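Local coordinates for protein AlyGC (Glaciecola chathamensis, PDB 5GKD) that cleaves alginate as a polysaccharide lyase of family 6, probably by beta-elimination at a calcium-containing site on a parallel beta-helix, at residues R264-D269 with T290-V295; Y303-N308 with R332-I337; I322-G327 with D353-F358. One frame throughout, in Å; residues are numbered along the deposited sequence.

Contact 1: R264-D269 with T290-V295; sequences RVINRD and TVMNGV. With CO3 (carbonate ion), chain J.
Arg264 and Val265 run parallel to Thr290 and Val291 on neighbouring coils of a right-handed beta-helix, the fold of the pectate lyase-like clan, with CA atoms of Arg264 and Thr290 4.5 Å apart. Two backbone bonds join the strands: Val265 N gives to Thr290 O at 2.7 Å, and Met292 N gives to Val265 O at 3.1 Å. Side chains in register stack one above the other. Val265 and Val291 share one face of the sheet, while Arg264 and Thr290 lie side by side on the other, where the CG of Arg264 rests 4.0 Å from CB of Thr290. Because CG of Arg264 stands opposite the backbone N (chi1 176°) and the chain bends at chi3, the guanidinium is carried past Thr290 to Met292 and the carbonate. Met292 packs its SD against CD1 of Ile266 at 3.7 Å, and the same sulfur lies near the guanidinium plane, at its edge, where it takes a weak, long bond from Arg264 NH1. Arg264 NE is also hydrogen-bonded to Thr238 OG1, which helps to fix the rotation of the group, and Arg240 and Tyr303 also bind the carbonate, an anion probably from the crystallisation liquor. The carbonate carbon lies in the guanidinium plane; Arg264 NH2 reaches its O1 at 2.7 Å, and NH1 reaches O2 weakly at 3.5 Å.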
loop_
_atom_site.group_PDB
_atom_site.type_symbol
_atom_site.label_atom_id
_atom_site.label_comp_id
_atom_site.label_asym_id
_atom_site.label_seq_id
_atom_site.Cartn_x
_atom_site.Cartn_y
_atom_site.Cartn_z
ATOM N N ARG A 264 34.030 -13.980 -0.184
ATOM C CA ARG A 264 33.903 -13.608 -1.592
ATOM C C ARG A 264 34.939 -12.546 -1.924
ATOM O O ARG A 264 34.942 -11.458 -1.329
ATOM C CB ARG A 264 32.495 -13.091 -1.921
ATOM C CG ARG A 264 32.358 -12.602 -3.371
ATOM C CD ARG A 264 30.909 -12.604 -3.854
ATOM N NE ARG A 264 30.059 -11.719 -3.051
ATOM C CZ ARG A 264 29.213 -10.817 -3.542
ATOM N NH1 ARG A 264 29.070 -10.656 -4.848
ATOM N NH2 ARG A 264 28.491 -10.081 -2.713
ATOM N N VAL A 265 35.798 -12.858 -2.888
ATOM C CA VAL A 265 36.958 -12.052 -3.227
ATOM C C VAL A 265 36.670 -11.301 -4.514
ATOM O O VAL A 265 36.335 -11.911 -5.532
ATOM C CB VAL A 265 38.214 -12.925 -3.382
ATOM C CG1 VAL A 265 39.417 -12.054 -3.669
ATOM C CG2 VAL A 265 38.425 -13.742 -2.129
ATOM N N ILE A 266 36.847 -10.006 -4.486
ATOM C CA ILE A 266 36.722 -9.105 -5.614
ATOM C C ILE A 266 37.794 -8.067 -5.384
ATOM O O ILE A 266 38.227 -7.940 -4.320
ATOM C CB ILE A 266 35.351 -8.402 -5.690
ATOM C CG1 ILE A 266 34.207 -9.383 -5.503
ATOM C CG2 ILE A 266 35.231 -7.612 -6.977
ATOM C CD1 ILE A 266 32.906 -8.774 -5.116
ATOM N N ASN A 267 38.205 -7.338 -6.393
ATOM C CA ASN A 267 39.203 -6.289 -6.301
ATOM C C ASN A 267 40.670 -6.722 -6.121
ATOM O O ASN A 267 40.988 -7.844 -6.295
ATOM C CB ASN A 267 38.752 -5.165 -5.362
ATOM C CG ASN A 267 37.240 -4.965 -5.363
ATOM O OD1 ASN A 267 36.691 -4.485 -6.289
ATOM N ND2 ASN A 267 36.606 -5.419 -4.370
ATOM N N ARG A 268 41.533 -5.788 -5.794
ATOM C CA ARG A 268 42.949 -6.024 -5.707
ATOM C C ARG A 268 43.610 -6.171 -4.389
ATOM O O ARG A 268 43.157 -5.703 -3.430
ATOM C CB ARG A 268 43.705 -4.927 -6.442
ATOM C CG ARG A 268 42.955 -4.286 -7.576
ATOM C CD ARG A 268 43.860 -3.656 -8.609
ATOM N NE ARG A 268 44.713 -2.640 -8.056
ATOM C CZ ARG A 268 44.342 -1.394 -7.833
ATOM N NH1 ARG A 268 43.130 -0.991 -8.127
ATOM N NH2 ARG A 268 45.188 -0.549 -7.329
ATOM N N ASP A 269 44.746 -6.834 -4.418
ATOM C CA ASP A 269 45.606 -7.032 -3.289
ATOM C C ASP A 269 44.942 -7.562 -2.033
ATOM O O ASP A 269 45.284 -7.190 -0.972
ATOM C CB ASP A 269 46.368 -5.734 -2.974
ATOM C CG ASP A 269 47.083 -5.146 -4.177
ATOM O OD1 ASP A 269 47.713 -5.840 -4.940
ATOM O OD2 ASP A 269 47.027 -3.952 -4.363
ATOM N N THR A 290 34.592 -17.725 -2.986
ATOM C CA THR A 290 34.237 -17.180 -4.287
ATOM C C THR A 290 35.314 -16.219 -4.752
ATOM O O THR A 290 35.624 -15.259 -4.045
ATOM C CB THR A 290 32.896 -16.427 -4.233
ATOM O OG1 THR A 290 31.882 -17.284 -3.702
ATOM C CG2 THR A 290 32.498 -15.957 -5.620
ATOM N N VAL A 291 35.838 -16.441 -5.952
ATOM C CA VAL A 291 36.723 -15.490 -6.601
ATOM C C VAL A 291 36.012 -15.031 -7.867
ATOM O O VAL A 291 35.842 -15.809 -8.815
ATOM C CB VAL A 291 38.101 -16.085 -6.913
ATOM C CG1 VAL A 291 39.042 -14.992 -7.395
ATOM C CG2 VAL A 291 38.683 -16.764 -5.677
ATOM N N MET A 292 35.587 -13.776 -7.883
ATOM C CA MET A 292 34.708 -13.290 -8.935
ATOM C C MET A 292 35.472 -12.857 -10.182
ATOM O O MET A 292 36.647 -12.482 -10.130
ATOM C CB MET A 292 33.872 -12.115 -8.435
ATOM C CG MET A 292 32.602 -12.516 -7.717
ATOM S SD MET A 292 31.443 -11.141 -7.528
ATOM C CE MET A 292 30.916 -10.892 -9.228
ATOM N N ASN A 293 34.779 -12.928 -11.311
ATOM C CA ASN A 293 35.135 -12.151 -12.487
ATOM C C ASN A 293 34.733 -10.703 -12.278
ATOM O O ASN A 293 33.762 -10.415 -11.584
ATOM C CB ASN A 293 34.429 -12.697 -13.732
ATOM C CG ASN A 293 35.358 -13.515 -14.614
ATOM O OD1 ASN A 293 36.293 -14.122 -14.126
ATOM N ND2 ASN A 293 35.126 -13.483 -15.919
ATOM N N GLY A 294 35.492 -9.789 -12.886
ATOM C CA GLY A 294 35.190 -8.379 -12.871
ATOM C C GLY A 294 34.850 -7.849 -14.258
ATOM O O GLY A 294 34.797 -8.575 -15.242
ATOM N N VAL A 295 34.590 -6.553 -14.309
ATOM C CA VAL A 295 34.264 -5.848 -15.545
ATOM C C VAL A 295 35.506 -5.081 -15.991
ATOM O O VAL A 295 36.079 -4.342 -15.180
ATOM C CB VAL A 295 33.082 -4.880 -15.354
ATOM C CG1 VAL A 295 32.701 -4.222 -16.686
ATOM C CG2 VAL A 295 31.884 -5.557 -14.722
HETATM C C CO3 J . 26.791 -7.321 -4.759
HETATM O O1 CO3 J . 27.103 -7.928 -3.649
HETATM O O2 CO3 J . 26.997 -8.060 -5.808
HETATM O O3 CO3 J . 26.330 -6.045 -4.769
#

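Contact 2: Y303-N308 with R332-I337; sequences YHQVDN and RSAAPI. With CO3 (carbonate ion), chain J.
Tyr303 turns one ring face to the side chain of Arg332, whose CD sits over it 4.3 Å from the ring centroid in a CH-pi contact. Beyond CD the arginine bends at chi3 (-73°), which brings the guanidinium edge-on to the ring, the two planes 76° apart. NH1 of Arg332 comes within 3.3 Å of CE2 of Tyr303, and the group makes an off-centre cation-pi contact, CZ 5.0 Å from the ring centroid. Gly327 O accepts from Arg332 NE and Glu631 forms a salt bridge with NH2, which together fix the rotation of the guanidinium. At the phenol end, Tyr303 OH donates to O2 of the carbonate at 2.5 Å, near the ring plane.

Gln305 is stretched out, CG opposite the backbone N (chi1 175°), and passes Ala334 CB so that its NE2 donates to Ala335 O at 2.8 Å, in that carbonyl's plane. Ile337 crosses it at about a right angle, CD1 3.4 Å from OE1 of Gln305. Val306 CB packs on Pro336 CB, while Val306 O accepts from Ile337 N at 2.9 Å and Asn308 N donates to Ile337 O. A water bridges Val306 N and Ala334 O. The two loops stack as parts of successive beta-helix coils, and Tyr303, at the start of the first, belongs to the carbonate pocket, which Arg240, Arg264 and Glu214 complete.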
loop_
_atom_site.group_PDB
_atom_site.type_symbol
_atom_site.label_atom_id
_atom_site.label_comp_id
_atom_site.label_asym_id
_atom_site.label_seq_id
_atom_site.Cartn_x
_atom_site.Cartn_y
_atom_site.Cartn_z
ATOM N N TYR A 303 32.118 -4.106 -10.609
ATOM C CA TYR A 303 32.958 -5.200 -10.159
ATOM C C TYR A 303 34.374 -5.078 -10.706
ATOM O O TYR A 303 34.554 -5.085 -11.867
ATOM C CB TYR A 303 32.336 -6.555 -10.531
ATOM C CG TYR A 303 30.987 -6.874 -9.927
ATOM C CD1 TYR A 303 30.894 -7.466 -8.685
ATOM C CD2 TYR A 303 29.823 -6.588 -10.587
ATOM C CE1 TYR A 303 29.707 -7.786 -8.155
ATOM C CE2 TYR A 303 28.614 -6.895 -10.045
ATOM C CZ TYR A 303 28.557 -7.476 -8.825
ATOM O OH TYR A 303 27.366 -7.775 -8.296
ATOM N N HIS A 304 35.363 -4.950 -9.849
ATOM C CA HIS A 304 36.730 -4.812 -10.290
ATOM C C HIS A 304 37.450 -6.149 -10.328
ATOM O O HIS A 304 37.312 -6.943 -9.434
ATOM C CB HIS A 304 37.473 -3.782 -9.468
ATOM C CG HIS A 304 36.848 -2.437 -9.502
ATOM N ND1 HIS A 304 35.671 -2.158 -8.871
ATOM C CD2 HIS A 304 37.236 -1.289 -10.092
ATOM C CE1 HIS A 304 35.356 -0.906 -9.069
ATOM N NE2 HIS A 304 36.281 -0.358 -9.816
ATOM N N GLN A 305 38.203 -6.370 -11.391
ATOM C CA GLN A 305 38.894 -7.629 -11.629
ATOM C C GLN A 305 39.739 -8.036 -10.429
ATOM O O GLN A 305 40.418 -7.209 -9.818
ATOM C CB GLN A 305 39.772 -7.478 -12.870
ATOM C CG GLN A 305 40.661 -8.679 -13.212
ATOM C CD GLN A 305 41.531 -8.411 -14.427
ATOM O OE1 GLN A 305 42.166 -7.363 -14.521
ATOM N NE2 GLN A 305 41.552 -9.353 -15.368
ATOM N N VAL A 306 39.684 -9.318 -10.081
ATOM C CA VAL A 306 40.563 -9.831 -9.037
ATOM C C VAL A 306 41.999 -9.836 -9.544
ATOM O O VAL A 306 42.311 -10.419 -10.588
ATOM C CB VAL A 306 40.125 -11.234 -8.593
ATOM C CG1 VAL A 306 41.186 -11.846 -7.717
ATOM C CG2 VAL A 306 38.842 -11.147 -7.832
ATOM N N ASP A 307 42.881 -9.190 -8.793
ATOM C CA ASP A 307 44.260 -8.945 -9.193
ATOM C C ASP A 307 45.110 -9.068 -7.943
ATOM O O ASP A 307 44.884 -8.336 -6.978
ATOM C CB ASP A 307 44.388 -7.550 -9.815
ATOM C CG ASP A 307 45.763 -7.256 -10.372
ATOM O OD1 ASP A 307 46.681 -8.088 -10.241
ATOM O OD2 ASP A 307 45.915 -6.160 -10.960
ATOM N N ASN A 308 46.056 -10.011 -7.946
ATOM C CA ASN A 308 46.961 -10.208 -6.817
ATOM C C ASN A 308 46.200 -10.563 -5.534
ATOM O O ASN A 308 46.477 -10.040 -4.454
ATOM C CB ASN A 308 47.848 -8.971 -6.615
ATOM C CG ASN A 308 48.980 -9.207 -5.635
ATOM O OD1 ASN A 308 49.478 -10.312 -5.508
ATOM N ND2 ASN A 308 49.379 -8.165 -4.934
ATOM N N ARG A 332 30.953 -9.179 -17.106
ATOM C CA ARG A 332 32.048 -9.525 -16.195
ATOM C C ARG A 332 33.020 -10.498 -16.876
ATOM O O ARG A 332 33.097 -11.685 -16.570
ATOM C CB ARG A 332 31.494 -10.104 -14.894
ATOM C CG ARG A 332 30.752 -9.117 -13.994
ATOM C CD ARG A 332 30.240 -9.815 -12.735
ATOM N NE ARG A 332 29.099 -10.682 -13.021
ATOM C CZ ARG A 332 27.902 -10.564 -12.464
ATOM N NH1 ARG A 332 27.674 -9.622 -11.573
ATOM N NH2 ARG A 332 26.933 -11.395 -12.803
ATOM N N SER A 333 33.805 -9.955 -17.793
ATOM C CA SER A 333 34.643 -10.761 -18.666
ATOM C C SER A 333 36.106 -10.761 -18.255
ATOM O O SER A 333 36.924 -11.390 -18.929
ATOM C CB SER A 333 34.518 -10.264 -20.112
ATOM O OG SER A 333 34.980 -8.928 -20.209
ATOM N N ALA A 334 36.459 -10.068 -17.183
ATOM C CA ALA A 334 37.843 -9.951 -16.729
ATOM C C ALA A 334 38.087 -11.015 -15.662
ATOM O O ALA A 334 37.653 -10.864 -14.517
ATOM C CB ALA A 334 38.122 -8.546 -16.194
ATOM N N ALA A 335 38.792 -12.086 -16.043
ATOM C CA ALA A 335 39.087 -13.203 -15.157
ATOM C C ALA A 335 40.215 -12.852 -14.191
ATOM O O ALA A 335 40.961 -11.898 -14.413
ATOM C CB ALA A 335 39.449 -14.438 -15.982
ATOM N N PRO A 336 40.354 -13.603 -13.101
ATOM C CA PRO A 336 41.358 -13.252 -12.084
ATOM C C PRO A 336 42.791 -13.351 -12.604
ATOM O O PRO A 336 43.140 -14.276 -13.344
ATOM C CB PRO A 336 41.106 -14.277 -10.974
ATOM C CG PRO A 336 39.735 -14.772 -11.192
ATOM C CD PRO A 336 39.498 -14.718 -12.670
ATOM N N ILE A 337 43.641 -12.404 -12.184
ATOM C CA ILE A 337 45.032 -12.383 -12.626
ATOM C C ILE A 337 45.990 -12.227 -11.449
ATOM O O ILE A 337 45.612 -11.831 -10.344
ATOM C CB ILE A 337 45.305 -11.273 -13.666
ATOM C CG1 ILE A 337 44.804 -9.917 -13.168
ATOM C CG2 ILE A 337 44.658 -11.627 -14.985
ATOM C CD1 ILE A 337 45.261 -8.723 -14.027
HETATM C C CO3 J . 26.791 -7.321 -4.759
HETATM O O1 CO3 J . 27.103 -7.928 -3.649
HETATM O O2 CO3 J . 26.997 -8.060 -5.808
HETATM O O3 CO3 J . 26.330 -6.045 -4.769
HETATM O O HOH W 1 38.591 -11.398 -11.690
#

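Contact 3: I322-G327 with D353-F358; sequences IQFAAG and DGITAF
Ile322 begins a parallel ladder with the strand 355-357, the last strand of this beta-helix face within the chain. Its N gives to Gly354 O at 2.9 Å, its O accepts from Thr356 N, and its CB meets CG1 of Ile355 at 3.9 Å. The chain leading into that partner strand is shaped by an Asx turn, Asp353 OD1 accepting from Ile355 N; Ser378 OG binds the same OD1.

Gln323 points to the other face, beside Thr356. Its extended side chain, with CG opposite the carbonyl carbon (chi1 -60°), passes the Phe358 ring: CG lies at its edge in the ring plane, and OE1 comes 3.3 Å from CE2 of Phe358, amide and ring planes 55° apart. With an alanine in place of Gln323, CG and the amide would be gone, and the CE2 and CZ side of Phe358 would probably lose most of its cover from this strand.

Phe324 returns to the face of Ile322, its ring edge touching CG2 of Ile355 at 3.6 Å and Phe366 meeting it edge-to-face. Its N donates to Thr356 O, and its O accepts from Phe358 N at 3.0 Å. At Phe324 and Ala325 the chain turns a corner, the carbonyl O of Ala325 lying 3.5 Å from CB of Phe358, and Ala326 CA follows close to the ring. The chemistry implies a division of labour: backbone bonds set the register, while apolar side chains on one face and an aromatic-amide contact on the other close the end of the ladder.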
loop_
_atom_site.group_PDB
_atom_site.type_symbol
_atom_site.label_atom_id
_atom_site.label_comp_id
_atom_site.label_asym_id
_atom_site.label_seq_id
_atom_site.Cartn_x
_atom_site.Cartn_y
_atom_site.Cartn_z
ATOM N N ILE A 322 33.199 -24.089 -4.067
ATOM C CA ILE A 322 34.319 -23.176 -4.218
ATOM C C ILE A 322 34.302 -22.749 -5.674
ATOM O O ILE A 322 34.531 -23.576 -6.562
ATOM C CB ILE A 322 35.665 -23.831 -3.867
ATOM C CG1 ILE A 322 35.739 -24.225 -2.391
ATOM C CG2 ILE A 322 36.812 -22.913 -4.248
ATOM C CD1 ILE A 322 36.991 -25.047 -2.074
ATOM N N GLN A 323 34.047 -21.472 -5.939
ATOM C CA GLN A 323 33.763 -21.039 -7.298
ATOM C C GLN A 323 34.759 -19.977 -7.735
ATOM O O GLN A 323 34.889 -18.928 -7.093
ATOM C CB GLN A 323 32.316 -20.568 -7.407
ATOM C CG GLN A 323 31.355 -21.696 -7.043
ATOM C CD GLN A 323 29.940 -21.530 -7.606
ATOM O OE1 GLN A 323 29.542 -20.449 -8.028
ATOM N NE2 GLN A 323 29.180 -22.617 -7.610
ATOM N N PHE A 324 35.471 -20.258 -8.823
ATOM C CA PHE A 324 36.450 -19.345 -9.386
ATOM C C PHE A 324 35.881 -18.729 -10.653
ATOM O O PHE A 324 35.167 -19.390 -11.412
ATOM C CB PHE A 324 37.766 -20.066 -9.700
ATOM C CG PHE A 324 38.418 -20.708 -8.504
ATOM C CD1 PHE A 324 38.999 -19.933 -7.513
ATOM C CD2 PHE A 324 38.503 -22.076 -8.400
ATOM C CE1 PHE A 324 39.628 -20.528 -6.425
ATOM C CE2 PHE A 324 39.138 -22.672 -7.317
ATOM C CZ PHE A 324 39.697 -21.898 -6.334
ATOM N N ALA A 325 36.212 -17.459 -10.875
ATOM C CA ALA A 325 35.657 -16.667 -11.969
ATOM C C ALA A 325 34.128 -16.613 -11.921
ATOM O O ALA A 325 33.466 -16.487 -12.952
ATOM C CB ALA A 325 36.146 -17.187 -13.318
ATOM N N ALA A 326 33.556 -16.688 -10.723
ATOM C CA ALA A 326 32.106 -16.631 -10.571
ATOM C C ALA A 326 31.542 -15.305 -11.078
ATOM O O ALA A 326 32.154 -14.250 -10.933
ATOM C CB ALA A 326 31.725 -16.832 -9.105
ATOM N N GLY A 327 30.366 -15.367 -11.677
ATOM C CA GLY A 327 29.790 -14.205 -12.311
ATOM C C GLY A 327 30.257 -13.962 -13.728
ATOM O O GLY A 327 29.873 -12.946 -14.323
ATOM N N ASP A 353 35.848 -32.156 -4.799
ATOM C CA ASP A 353 36.485 -31.050 -4.102
ATOM C C ASP A 353 35.608 -29.798 -4.046
ATOM O O ASP A 353 36.020 -28.801 -3.456
ATOM C CB ASP A 353 37.843 -30.737 -4.738
ATOM C CG ASP A 353 37.740 -30.276 -6.179
ATOM O OD1 ASP A 353 36.628 -30.224 -6.744
ATOM O OD2 ASP A 353 38.796 -29.974 -6.763
ATOM N N GLY A 354 34.414 -29.832 -4.633
ATOM C CA GLY A 354 33.496 -28.719 -4.642
ATOM C C GLY A 354 33.856 -27.578 -5.572
ATOM O O GLY A 354 33.130 -26.580 -5.603
ATOM N N ILE A 355 34.924 -27.700 -6.355
ATOM C CA ILE A 355 35.429 -26.581 -7.140
ATOM C C ILE A 355 34.736 -26.533 -8.494
ATOM O O ILE A 355 34.598 -27.557 -9.174
ATOM C CB ILE A 355 36.949 -26.681 -7.311
ATOM C CG1 ILE A 355 37.644 -26.464 -5.968
ATOM C CG2 ILE A 355 37.422 -25.702 -8.352
ATOM C CD1 ILE A 355 39.118 -26.881 -5.970
ATOM N N THR A 356 34.303 -25.334 -8.889
ATOM C CA THR A 356 33.812 -25.086 -10.235
ATOM C C THR A 356 34.494 -23.837 -10.779
ATOM O O THR A 356 34.482 -22.792 -10.127
ATOM C CB THR A 356 32.290 -24.894 -10.265
ATOM O OG1 THR A 356 31.643 -26.014 -9.658
ATOM C CG2 THR A 356 31.792 -24.758 -11.707
ATOM N N ALA A 357 35.071 -23.932 -11.973
ATOM C CA ALA A 357 35.603 -22.765 -12.664
ATOM C C ALA A 357 34.626 -22.337 -13.753
ATOM O O ALA A 357 34.138 -23.174 -14.522
ATOM C CB ALA A 357 36.979 -23.050 -13.269
ATOM N N PHE A 358 34.346 -21.039 -13.821
ATOM C CA PHE A 358 33.386 -20.498 -14.773
ATOM C C PHE A 358 34.055 -19.723 -15.903
ATOM O O PHE A 358 33.360 -19.197 -16.782
ATOM C CB PHE A 358 32.360 -19.627 -14.030
ATOM C CG PHE A 358 31.482 -20.410 -13.083
ATOM C CD1 PHE A 358 30.325 -21.010 -13.533
ATOM C CD2 PHE A 358 31.839 -20.576 -11.761
ATOM C CE1 PHE A 358 29.520 -21.753 -12.678
ATOM C CE2 PHE A 358 31.039 -21.310 -10.891
ATOM C CZ PHE A 358 29.875 -21.901 -11.353
#

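The three contacts follow the coils of one beta-helix, all in the part of the chain that resembles chondroitinase B. Contacts 1 and 3 share a parallel ladder in which strands 263-265, 289-292, 322-326 and 355-357 succeed one another; their centres lie about 12 Å apart, and a probable hydrogen bond from Val291 N to Gln323 O joins them. Contact 2 stacks the loops that follow strands 289-292 and 322-326, its centre about 6 Å from that of contact 1 and about 14 Å from that of contact 3. Along the chain contact 1 closes before the others open, whereas contacts 2 and 3 alternate. Contacts 1 and 2 set Arg264 and Tyr303 round one anion, probably marking part of the alginate-binding cleft; contact 3 lies further along the helix.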